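Local coordinates for protein carboxylase (Deinococcus radiodurans, PDB 5H80) that probably carboxylates biotin with ATP and bicarbonate, acting as the biotin carboxylase domain of a single-chain bacterial carboxylase, at residues Val130-Asp135 against Ala339-Ala344; Gln247-Leu252 against Gln289-Val294; Leu252-Cys257 against Glu329-Thr334; Leu321-Thr326 against Leu422-Val427. All blocks are in the same frame, centred on the assembly; numbering follows the deposited sequence.

Interaction 1. Residues Val130-Asp135 against Ala339-Ala344; sequences VFVGPD and AQLRLA
Val132 and Ala344 bring their backbones closest, 5.3 Å between CA atoms, where the chain leaving strand 130-131 bends through an inverse gamma turn centred on Val132 beside the last turn of helix 336-344. Val132 does most of the touching. Its CG1, anti to the backbone N (chi1 -176°), reaches the helix between two residues one turn apart, 3.8 Å from Ala344 CB and 3.8 Å from Gln340 CG. The other branch, CG2, meets a third helix residue, Leu341, at CD2, 4.1 Å away. The valine thus fits against the i, i+1 and i+4 positions of the helix, and the small side chain of Ala344 is consistent with so close an approach. Val130 adds a lighter touch at the helix end, its CG1 lying 3.6 Å from the carbonyl O of Ala344.

Gln340 lays its CG and the amide carbon CD against Val132 CG1. Its chain runs extended past Val132, and the amide OE1 is hydrogen-bonded to His108 on the adjoining strand 106-108. Phe131 turns its ring the other way, onto Phe120 and Ala121 of helix 118-126.

The contact is mainly apolar packing of a helix against the end of an outermost strand in a parallel sheet, consistent with the Rossmann-like N-terminal domain of biotin carboxylases meeting a helix of the ATP-binding part.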
# COMPACT_ATOMS: atom_id res chain seq x y z
N VAL A 130 10.35 28.34 8.94
CA VAL A 130 9.31 28.26 7.90
C VAL A 130 8.10 27.41 8.36
O VAL A 130 8.22 26.24 8.60
CB VAL A 130 9.89 27.74 6.55
CG1 VAL A 130 8.72 27.39 5.60
CG2 VAL A 130 10.92 28.74 5.99
N PHE A 131 6.94 28.01 8.47
CA PHE A 131 5.67 27.35 8.69
C PHE A 131 5.24 26.58 7.44
O PHE A 131 5.15 27.17 6.31
CB PHE A 131 4.63 28.47 8.94
CG PHE A 131 3.30 27.98 9.40
CD1 PHE A 131 3.04 27.58 10.71
CD2 PHE A 131 2.28 27.83 8.45
CE1 PHE A 131 1.80 27.14 11.13
CE2 PHE A 131 1.05 27.42 8.85
CZ PHE A 131 0.76 27.09 10.18
N VAL A 132 4.95 25.28 7.67
CA VAL A 132 4.51 24.38 6.58
C VAL A 132 3.02 24.59 6.33
O VAL A 132 2.24 23.90 6.95
CB VAL A 132 4.87 22.95 6.76
CG1 VAL A 132 4.43 22.14 5.51
CG2 VAL A 132 6.31 22.68 7.20
N GLY A 133 2.72 25.58 5.47
CA GLY A 133 1.37 26.07 5.20
C GLY A 133 1.40 27.36 4.36
O GLY A 133 2.49 27.90 4.14
N PRO A 134 0.22 27.84 3.90
CA PRO A 134 0.11 29.09 3.13
C PRO A 134 0.47 30.25 4.06
O PRO A 134 0.71 30.01 5.30
CB PRO A 134 -1.32 29.10 2.66
CG PRO A 134 -2.03 28.38 3.66
CD PRO A 134 -1.11 27.30 4.19
N ASP A 135 0.54 31.44 3.41
CA ASP A 135 0.95 32.69 4.10
C ASP A 135 -0.09 33.02 5.14
O ASP A 135 -1.24 32.68 4.96
CB ASP A 135 1.36 33.86 3.18
CG ASP A 135 0.28 34.39 2.38
OD1 ASP A 135 -0.92 34.30 2.76
OD2 ASP A 135 0.64 35.00 1.34
N ALA A 339 5.35 16.38 -0.82
CA ALA A 339 5.02 17.50 -1.75
C ALA A 339 4.77 18.80 -0.90
O ALA A 339 5.38 19.85 -1.18
CB ALA A 339 3.84 17.23 -2.63
N GLN A 340 3.98 18.64 0.13
CA GLN A 340 3.65 19.75 1.02
C GLN A 340 4.93 20.40 1.66
O GLN A 340 5.12 21.64 1.52
CB GLN A 340 2.73 19.30 2.09
CG GLN A 340 2.18 20.43 2.99
CD GLN A 340 1.50 19.88 4.22
OE1 GLN A 340 1.72 18.75 4.68
NE2 GLN A 340 0.54 20.68 4.76
N LEU A 341 5.81 19.59 2.18
CA LEU A 341 7.08 19.97 2.77
C LEU A 341 7.98 20.70 1.75
O LEU A 341 8.55 21.75 2.05
CB LEU A 341 7.82 18.78 3.33
CG LEU A 341 7.27 18.19 4.67
CD1 LEU A 341 7.71 16.71 4.89
CD2 LEU A 341 7.80 19.16 5.79
N ARG A 342 8.12 20.14 0.54
CA ARG A 342 8.90 20.70 -0.51
C ARG A 342 8.33 22.03 -1.03
O ARG A 342 9.14 22.96 -1.32
CB ARG A 342 9.25 19.72 -1.65
CG ARG A 342 9.96 18.44 -1.13
CD ARG A 342 10.09 17.46 -2.27
NE ARG A 342 10.96 17.94 -3.32
CZ ARG A 342 11.64 17.16 -4.16
NH1 ARG A 342 12.46 17.73 -5.02
NH2 ARG A 342 11.51 15.82 -4.18
N LEU A 343 7.00 22.11 -1.16
CA LEU A 343 6.33 23.35 -1.50
C LEU A 343 6.64 24.41 -0.45
O LEU A 343 7.08 25.53 -0.85
CB LEU A 343 4.87 23.16 -1.69
CG LEU A 343 4.55 22.45 -3.04
CD1 LEU A 343 3.13 21.92 -2.90
CD2 LEU A 343 4.79 23.15 -4.39
N ALA A 344 6.45 24.10 0.84
CA ALA A 344 6.87 25.01 1.92
C ALA A 344 8.31 25.53 1.85
O ALA A 344 8.54 26.76 2.08
CB ALA A 344 6.59 24.42 3.29

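Interaction 2. Residues Gln247-Leu252 against Gln289-Val294; sequences QSVTHL and QLAQEV
Val249 meets helix 277-293 with both of its methyl branches, and these make the tight part of the contact. CG1 lies against the methyl of Ala291, 3.9 Å from its CB. With CG1 anti to the carbonyl carbon (chi1 -67°), CG2 falls between the backbone N and the carbonyl carbon and comes up to Gln292, 3.4 Å from OE1. That glutamine begins by pointing past the strand, then the bend at chi2 (80°) brings OE1 back to the valine; CB also lies near CG2.

Beyond the amide the contact loosens, and water joins the two sides. One water donates to Gln247 O at 2.8 Å and accepts from Gln292 NE2 at 2.9 Å. Another takes the N-H of Val249 at 3.0 Å and donates to Gln292 OE1 at 3.3 Å; a third, between Gln247 O and the same OE1, is bonded only weakly. OE1 is thus linked through water to Val249 N at the start of the strand, and NE2 to Gln247 O in the loop before it. An alanine in place of Val249 removes both branches and would probably open a gap beside Ala291, leaving the Gln292 amide freer to turn among its waters.

Strand 249-256 is an outermost strand of the four-stranded antiparallel sheet, bonded to strand 236-245 through Thr250 and Ala243. Helix 277-293 packs over this pair, with Ala291 also touching Val242 and Leu288 touching Val249, while helix 145-154, through Leu151, touches Glu293 and Val294 where helix 277-293 ends.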
# COMPACT_ATOMS: atom_id res chain seq x y z
N GLN A 247 2.84 30.58 -7.51
CA GLN A 247 2.72 31.12 -8.86
C GLN A 247 1.63 30.48 -9.61
O GLN A 247 1.00 31.13 -10.42
CB GLN A 247 4.02 30.96 -9.62
CG GLN A 247 5.28 31.47 -8.91
CD GLN A 247 6.53 31.28 -9.75
OE1 GLN A 247 6.88 32.16 -10.51
NE2 GLN A 247 7.19 30.11 -9.63
N SER A 248 1.44 29.17 -9.37
CA SER A 248 0.50 28.29 -10.01
C SER A 248 -0.23 27.44 -9.01
O SER A 248 0.23 27.27 -7.90
CB SER A 248 1.27 27.27 -10.85
OG SER A 248 1.73 27.85 -12.03
N VAL A 249 -1.35 26.89 -9.47
CA VAL A 249 -2.16 26.05 -8.68
C VAL A 249 -2.50 24.81 -9.57
O VAL A 249 -2.62 24.83 -10.83
CB VAL A 249 -3.43 26.82 -8.13
CG1 VAL A 249 -3.01 27.88 -7.13
CG2 VAL A 249 -4.31 27.32 -9.28
N THR A 250 -2.73 23.71 -8.84
CA THR A 250 -3.21 22.48 -9.39
C THR A 250 -4.09 21.73 -8.40
O THR A 250 -4.43 22.26 -7.30
CB THR A 250 -2.03 21.64 -9.88
OG1 THR A 250 -2.46 20.62 -10.77
CG2 THR A 250 -1.30 21.01 -8.69
N HIS A 251 -4.51 20.53 -8.76
CA HIS A 251 -5.47 19.76 -8.06
C HIS A 251 -5.12 18.26 -8.14
O HIS A 251 -4.43 17.80 -9.05
CB HIS A 251 -6.88 20.02 -8.47
CG HIS A 251 -7.24 19.43 -9.82
ND1 HIS A 251 -7.63 18.14 -10.03
CD2 HIS A 251 -7.14 19.98 -11.06
CE1 HIS A 251 -7.87 17.94 -11.33
NE2 HIS A 251 -7.49 19.01 -11.96
N LEU A 252 -5.57 17.56 -7.14
CA LEU A 252 -5.61 16.04 -7.08
C LEU A 252 -7.08 15.53 -7.06
O LEU A 252 -7.41 14.60 -6.28
CB LEU A 252 -4.73 15.43 -5.98
CG LEU A 252 -3.23 15.46 -6.13
CD1 LEU A 252 -2.79 14.86 -7.48
CD2 LEU A 252 -2.81 16.85 -5.94
N GLN A 289 -10.11 28.51 -8.83
CA GLN A 289 -10.38 30.00 -8.79
C GLN A 289 -10.11 30.58 -7.40
O GLN A 289 -9.32 31.47 -7.33
CB GLN A 289 -11.84 30.31 -9.10
CG GLN A 289 -12.25 30.09 -10.54
CD GLN A 289 -13.68 30.52 -10.76
OE1 GLN A 289 -14.67 29.71 -10.62
NE2 GLN A 289 -13.84 31.84 -10.92
N LEU A 290 -10.59 29.95 -6.34
CA LEU A 290 -10.33 30.34 -4.98
C LEU A 290 -8.83 30.33 -4.69
O LEU A 290 -8.26 31.26 -4.13
CB LEU A 290 -11.05 29.40 -4.04
CG LEU A 290 -12.54 29.58 -4.12
CD1 LEU A 290 -13.23 28.45 -3.42
CD2 LEU A 290 -12.97 30.93 -3.56
N ALA A 291 -8.16 29.24 -5.08
CA ALA A 291 -6.75 29.08 -4.72
C ALA A 291 -5.85 30.08 -5.50
O ALA A 291 -4.91 30.70 -4.99
CB ALA A 291 -6.33 27.68 -5.19
N GLN A 292 -6.15 30.19 -6.78
CA GLN A 292 -5.42 31.08 -7.72
C GLN A 292 -5.57 32.55 -7.24
O GLN A 292 -4.56 33.23 -7.18
CB GLN A 292 -5.84 30.95 -9.17
CG GLN A 292 -5.20 31.95 -10.12
CD GLN A 292 -3.80 31.55 -10.53
OE1 GLN A 292 -3.30 30.47 -10.18
NE2 GLN A 292 -3.14 32.40 -11.30
N GLU A 293 -6.74 32.91 -6.77
CA GLU A 293 -6.99 34.31 -6.34
C GLU A 293 -6.09 34.72 -5.18
O GLU A 293 -5.61 35.89 -5.14
CB GLU A 293 -8.45 34.60 -5.98
CG GLU A 293 -8.80 36.10 -6.06
CD GLU A 293 -8.63 36.70 -7.47
OE1 GLU A 293 -8.74 35.96 -8.51
OE2 GLU A 293 -8.34 37.92 -7.55
N VAL A 294 -5.83 33.79 -4.23
CA VAL A 294 -4.80 34.03 -3.15
C VAL A 294 -3.35 33.61 -3.42
O VAL A 294 -2.50 33.79 -2.53
CB VAL A 294 -5.24 33.48 -1.83
CG1 VAL A 294 -6.67 33.94 -1.51
CG2 VAL A 294 -5.20 31.89 -1.79
O HOH W 1 -1.50 31.54 -8.27
O HOH W 2 -0.87 31.13 -12.56
O HOH W 3 -2.23 28.05 -12.08

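Interaction 3. Residues Leu252-Cys257 against Glu329-Thr334. With EDO (1,2-ethanediol), chain G.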
# COMPACT_ATOMS: atom_id res chain seq x y z
N LEU A 252 -5.57 17.56 -7.14
CA LEU A 252 -5.61 16.04 -7.08
C LEU A 252 -7.08 15.53 -7.06
O LEU A 252 -7.41 14.60 -6.28
CB LEU A 252 -4.73 15.43 -5.98
CG LEU A 252 -3.23 15.46 -6.13
CD1 LEU A 252 -2.79 14.86 -7.48
CD2 LEU A 252 -2.81 16.85 -5.94
N TRP A 253 -8.00 16.18 -7.82
CA TRP A 253 -9.37 15.79 -7.93
C TRP A 253 -10.09 15.87 -6.57
O TRP A 253 -9.70 16.65 -5.70
CB TRP A 253 -9.53 14.36 -8.63
CG TRP A 253 -8.92 14.44 -10.05
CD1 TRP A 253 -9.54 14.81 -11.20
CD2 TRP A 253 -7.62 13.99 -10.41
NE1 TRP A 253 -8.68 14.67 -12.26
CE2 TRP A 253 -7.49 14.19 -11.81
CE3 TRP A 253 -6.51 13.48 -9.66
CZ2 TRP A 253 -6.30 13.84 -12.50
CZ3 TRP A 253 -5.29 13.17 -10.38
CH2 TRP A 253 -5.26 13.29 -11.74
N GLU A 254 -11.05 14.99 -6.35
CA GLU A 254 -11.98 15.08 -5.27
C GLU A 254 -11.97 13.97 -4.28
O GLU A 254 -11.57 12.82 -4.56
CB GLU A 254 -13.39 15.32 -5.77
CG GLU A 254 -14.29 14.18 -6.19
CD GLU A 254 -13.81 13.39 -7.43
OE1 GLU A 254 -12.95 13.92 -8.15
OE2 GLU A 254 -14.40 12.32 -7.58
N ARG A 255 -12.68 14.20 -3.17
CA ARG A 255 -13.02 13.16 -2.16
C ARG A 255 -14.42 13.39 -1.67
O ARG A 255 -14.90 14.56 -1.72
CB ARG A 255 -12.13 13.24 -0.91
CG ARG A 255 -10.69 12.91 -1.02
CD ARG A 255 -9.84 13.17 0.22
NE ARG A 255 -9.70 14.57 0.62
CZ ARG A 255 -8.64 15.33 0.40
NH1 ARG A 255 -7.55 14.88 -0.26
NH2 ARG A 255 -8.64 16.54 0.87
N ASP A 256 -15.11 12.29 -1.32
CA ASP A 256 -16.47 12.37 -0.82
C ASP A 256 -16.46 11.84 0.58
O ASP A 256 -16.13 10.67 0.83
CB ASP A 256 -17.41 11.64 -1.67
CG ASP A 256 -18.90 11.82 -1.31
OD1 ASP A 256 -19.29 11.50 -0.18
OD2 ASP A 256 -19.59 12.23 -2.28
N CYS A 257 -16.92 12.70 1.45
CA CYS A 257 -16.90 12.43 2.89
C CYS A 257 -18.35 12.56 3.45
O CYS A 257 -18.55 13.08 4.57
CB CYS A 257 -16.06 13.42 3.60
SG CYS A 257 -14.36 13.58 2.93
N GLU A 329 -3.98 10.06 -1.82
CA GLU A 329 -2.62 9.47 -2.01
C GLU A 329 -2.75 8.10 -2.66
O GLU A 329 -2.01 7.82 -3.62
CB GLU A 329 -1.91 9.38 -0.62
CG GLU A 329 -1.46 10.77 -0.13
CD GLU A 329 -0.45 10.69 1.04
OE1 GLU A 329 -0.48 9.70 1.78
OE2 GLU A 329 0.38 11.59 1.17
N GLU A 330 -3.54 7.21 -2.15
CA GLU A 330 -3.55 5.83 -2.66
C GLU A 330 -4.29 5.76 -4.03
O GLU A 330 -3.85 4.96 -4.94
CB GLU A 330 -4.12 4.91 -1.60
CG GLU A 330 -3.35 4.69 -0.28
CD GLU A 330 -1.99 4.35 -0.51
OE1 GLU A 330 -1.75 3.36 -1.26
OE2 GLU A 330 -1.12 5.07 -0.09
N TRP A 331 -5.41 6.45 -4.18
CA TRP A 331 -6.06 6.57 -5.48
C TRP A 331 -5.11 7.13 -6.56
O TRP A 331 -5.01 6.52 -7.67
CB TRP A 331 -7.35 7.40 -5.38
CG TRP A 331 -8.09 7.55 -6.65
CD1 TRP A 331 -8.27 6.59 -7.68
CD2 TRP A 331 -8.73 8.70 -7.07
NE1 TRP A 331 -9.03 7.11 -8.67
CE2 TRP A 331 -9.37 8.41 -8.31
CE3 TRP A 331 -8.96 9.98 -6.47
CZ2 TRP A 331 -10.17 9.33 -8.97
CZ3 TRP A 331 -9.68 10.90 -7.15
CH2 TRP A 331 -10.30 10.58 -8.44
N CYS A 332 -4.45 8.27 -6.32
CA CYS A 332 -3.69 9.02 -7.31
C CYS A 332 -2.26 8.48 -7.45
O CYS A 332 -1.58 8.79 -8.43
CB CYS A 332 -3.67 10.51 -6.98
SG CYS A 332 -5.31 11.32 -7.10
N GLY A 333 -1.75 7.72 -6.47
CA GLY A 333 -0.34 7.33 -6.39
C GLY A 333 0.57 8.51 -6.26
O GLY A 333 1.30 8.86 -7.21
N THR A 334 0.38 9.27 -5.15
CA THR A 334 1.13 10.47 -4.94
C THR A 334 1.36 10.52 -3.42
O THR A 334 0.46 10.10 -2.65
CB THR A 334 0.35 11.73 -5.46
OG1 THR A 334 1.19 12.84 -5.56
CG2 THR A 334 -0.78 12.26 -4.61
C1 EDO G . 1.73 6.79 -0.28
O1 EDO G . 0.96 6.26 -1.37
C2 EDO G . 2.54 8.01 -0.61
O2 EDO G . 3.31 7.57 -1.75
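Trp331, Cys332 and Leu252 lose the most surface in this contact, and Trp253 fits among them. Trp331 extends from the end of helix 325-332 with CG anti to its backbone N (chi1 -179°), a torsion that carries the six-membered ring across to the strand. There CZ3 lies 3.8 Å from Trp253 CB and 3.7 Å from the carbonyl O of Glu254. The two indoles meet obliquely, their planes at 60°; the five-membered ring of Trp253 and the six-membered ring of Trp331 have centroids 6.0 Å apart.

Cys332 comes in at the rim of the other indole. Its SG sits near the plane of the Trp253 six-membered ring, 3.6 Å from CE3, a sulfur-aromatic contact made at the ring edge. The same sulfur lies 4.3 Å from Leu252 CB, and Leu252 continues the apolar line with CG facing Thr334 CG2. Trp253 NE1 is turned out of this group to Ala361.

On another side of the helix, Glu330 OE2 accepts from O1 of a bound ethanediol at 2.7 Å and pairs with Arg403; that diol, probably from the crystallisation liquor, is also bonded to Arg430 of the second subunit. A leucine in place of Glu330 lacks the carboxylate and would probably leave Arg403 with one acid partner fewer and the diol without this acceptor.

With indole, sulfur and aliphatic groups meeting, the strand-helix join rests mainly on shape and dispersion, the Glu254 carboxylate beside Trp331 being paired to Arg280.

Interaction 4. Residues Leu321-Thr326 against Leu422-Val427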
# COMPACT_ATOMS: atom_id res chain seq x y z
N LEU A 321 -3.10 20.43 5.42
CA LEU A 321 -3.29 19.00 5.29
C LEU A 321 -4.59 18.58 5.95
O LEU A 321 -5.04 19.19 6.94
CB LEU A 321 -2.15 18.20 5.89
CG LEU A 321 -2.03 16.67 5.68
CD1 LEU A 321 -1.73 16.35 4.22
CD2 LEU A 321 -0.94 16.16 6.57
N GLN A 322 -5.26 17.59 5.39
CA GLN A 322 -6.37 16.94 6.13
C GLN A 322 -6.21 15.46 6.44
O GLN A 322 -5.43 14.74 5.72
CB GLN A 322 -7.63 17.02 5.29
CG GLN A 322 -8.38 18.36 5.28
CD GLN A 322 -9.49 18.38 4.30
OE1 GLN A 322 -9.50 17.63 3.30
NE2 GLN A 322 -10.52 19.15 4.62
N VAL A 323 -7.03 15.00 7.38
CA VAL A 323 -6.98 13.65 7.86
C VAL A 323 -7.14 12.67 6.66
O VAL A 323 -6.39 11.60 6.63
CB VAL A 323 -8.14 13.34 8.86
CG1 VAL A 323 -8.20 11.87 9.21
CG2 VAL A 323 -7.86 14.05 10.19
N GLU A 324 -8.11 12.95 5.77
CA GLU A 324 -8.40 12.12 4.64
C GLU A 324 -7.44 12.27 3.43
O GLU A 324 -7.85 11.82 2.35
CB GLU A 324 -9.86 12.24 4.26
CG GLU A 324 -10.34 13.54 3.82
CD GLU A 324 -10.73 14.53 4.92
OE1 GLU A 324 -10.27 14.42 6.08
OE2 GLU A 324 -11.54 15.45 4.59
N HIS A 325 -6.26 12.96 3.56
CA HIS A 325 -5.36 13.20 2.46
C HIS A 325 -4.90 11.76 2.02
O HIS A 325 -4.68 11.59 0.81
CB HIS A 325 -4.14 14.00 2.88
CG HIS A 325 -3.18 13.22 3.75
ND1 HIS A 325 -3.33 13.03 5.10
CD2 HIS A 325 -2.05 12.52 3.41
CE1 HIS A 325 -2.33 12.28 5.59
NE2 HIS A 325 -1.53 11.96 4.58
N THR A 326 -4.93 10.85 2.99
CA THR A 326 -4.51 9.42 2.66
C THR A 326 -5.26 8.76 1.44
O THR A 326 -4.61 8.02 0.57
CB THR A 326 -4.75 8.52 3.82
OG1 THR A 326 -6.13 8.62 4.11
CG2 THR A 326 -3.89 8.94 5.05
N LEU A 422 -7.90 5.96 16.58
CA LEU A 422 -6.88 4.93 16.84
C LEU A 422 -6.10 4.58 15.58
O LEU A 422 -4.89 4.47 15.62
CB LEU A 422 -7.51 3.65 17.34
CG LEU A 422 -8.08 3.57 18.81
CD1 LEU A 422 -8.82 2.25 19.00
CD2 LEU A 422 -6.99 3.88 19.84
N ALA A 423 -6.85 4.44 14.43
CA ALA A 423 -6.13 4.18 13.19
C ALA A 423 -6.96 4.55 11.97
O ALA A 423 -8.20 4.46 12.02
CB ALA A 423 -5.75 2.70 13.11
N LYS A 424 -6.29 4.83 10.88
CA LYS A 424 -6.99 5.04 9.61
C LYS A 424 -6.69 3.87 8.66
O LYS A 424 -5.57 3.63 8.46
CB LYS A 424 -6.67 6.35 8.98
CG LYS A 424 -6.80 7.57 9.91
CD LYS A 424 -6.42 8.91 9.23
CE LYS A 424 -4.99 9.04 8.68
NZ LYS A 424 -4.53 10.38 8.20
N VAL A 425 -7.71 3.22 8.14
CA VAL A 425 -7.56 2.10 7.24
C VAL A 425 -7.98 2.50 5.87
O VAL A 425 -9.17 2.84 5.65
CB VAL A 425 -8.39 0.91 7.70
CG1 VAL A 425 -8.36 -0.34 6.71
CG2 VAL A 425 -7.97 0.51 9.13
N VAL A 426 -7.04 2.39 4.93
CA VAL A 426 -7.25 2.87 3.57
C VAL A 426 -7.25 1.62 2.71
O VAL A 426 -6.28 0.83 2.80
CB VAL A 426 -6.25 3.88 3.09
CG1 VAL A 426 -6.57 4.40 1.72
CG2 VAL A 426 -6.18 5.07 4.11
N VAL A 427 -8.29 1.47 1.92
CA VAL A 427 -8.31 0.31 1.03
C VAL A 427 -8.43 0.77 -0.40
O VAL A 427 -9.11 1.75 -0.70
CB VAL A 427 -9.38 -0.62 1.41
CG1 VAL A 427 -9.60 -1.65 0.37
CG2 VAL A 427 -9.07 -1.32 2.72
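His325 turns CE1 toward the amine of Lys424, 3.9 Å from NZ, with its ring held between two aliphatic groups. Leu321 CD1 lies 3.5 Å above one face and Thr326 CG2 3.7 Å above the opposite one, both displaced toward the rim. In the ring plane, ND1 donates to Gln322 O at 2.8 Å; that carbonyl also takes the backbone N-H of His325 in the type I turn 322-325. NE2, at the other side of the ring, is hydrogen-bonded to Arg46. The in-plane ND1 bond, the NE2 bond to Arg46 and a carbon on each face would probably fix the ring's rotation.

Lys424 runs from the strand toward this turn, bent at chi3 (-60°). Its NZ donates to Val323 O at 2.7 Å, in the carbonyl plane on a lone pair, and forms a salt bridge with Glu42. Packing along the chain is close: CD is 3.5 Å from Val323 CG1, tighter than usual for two carbons. Farther along, Val426 CG2 touches Thr326 OG1 at 3.6 Å, the hydroxyl being bonded to Gln370.

The turn carries the Gln-Val-Glu-His sequence known from biotin carboxylase active sites, and Glu324 pairs with Lys265 and Arg372, consistent with that place.

Strand 421-429 lies between strands 367-374 and 402-406 of a five-stranded antiparallel sheet, with a classic bulge at Leu422 and Ala423 opposite Val373. Helix 434-446 packs on Val425 and Val427, and the start of helix 325-332 meets Lys424 and Val426.

Interaction 2 is the surface member of the set and the one completed by water; interactions 1, 3 and 4 are buried. Interaction 1 is mainly apolar, interaction 3 combines aromatic rings with sulfur, and interaction 4, nearest the chain centre, centres on a buried amine. Strand 249-256 serves interactions 2 and 3, which share Leu252, and helix 325-332 serves 3 and 4, whose centres are 11 Å apart; there Arg255 NH2 lies 2.8 Å from Gln322 OE1. Helix 336-344 of interaction 1 follows helix 325-332 in the chain, and Gln340 packs on Leu321. Interactions 1 and 4 tie the ATP-binding part to the N- and C-terminal parts respectively, whereas 2 and 3 stay within it.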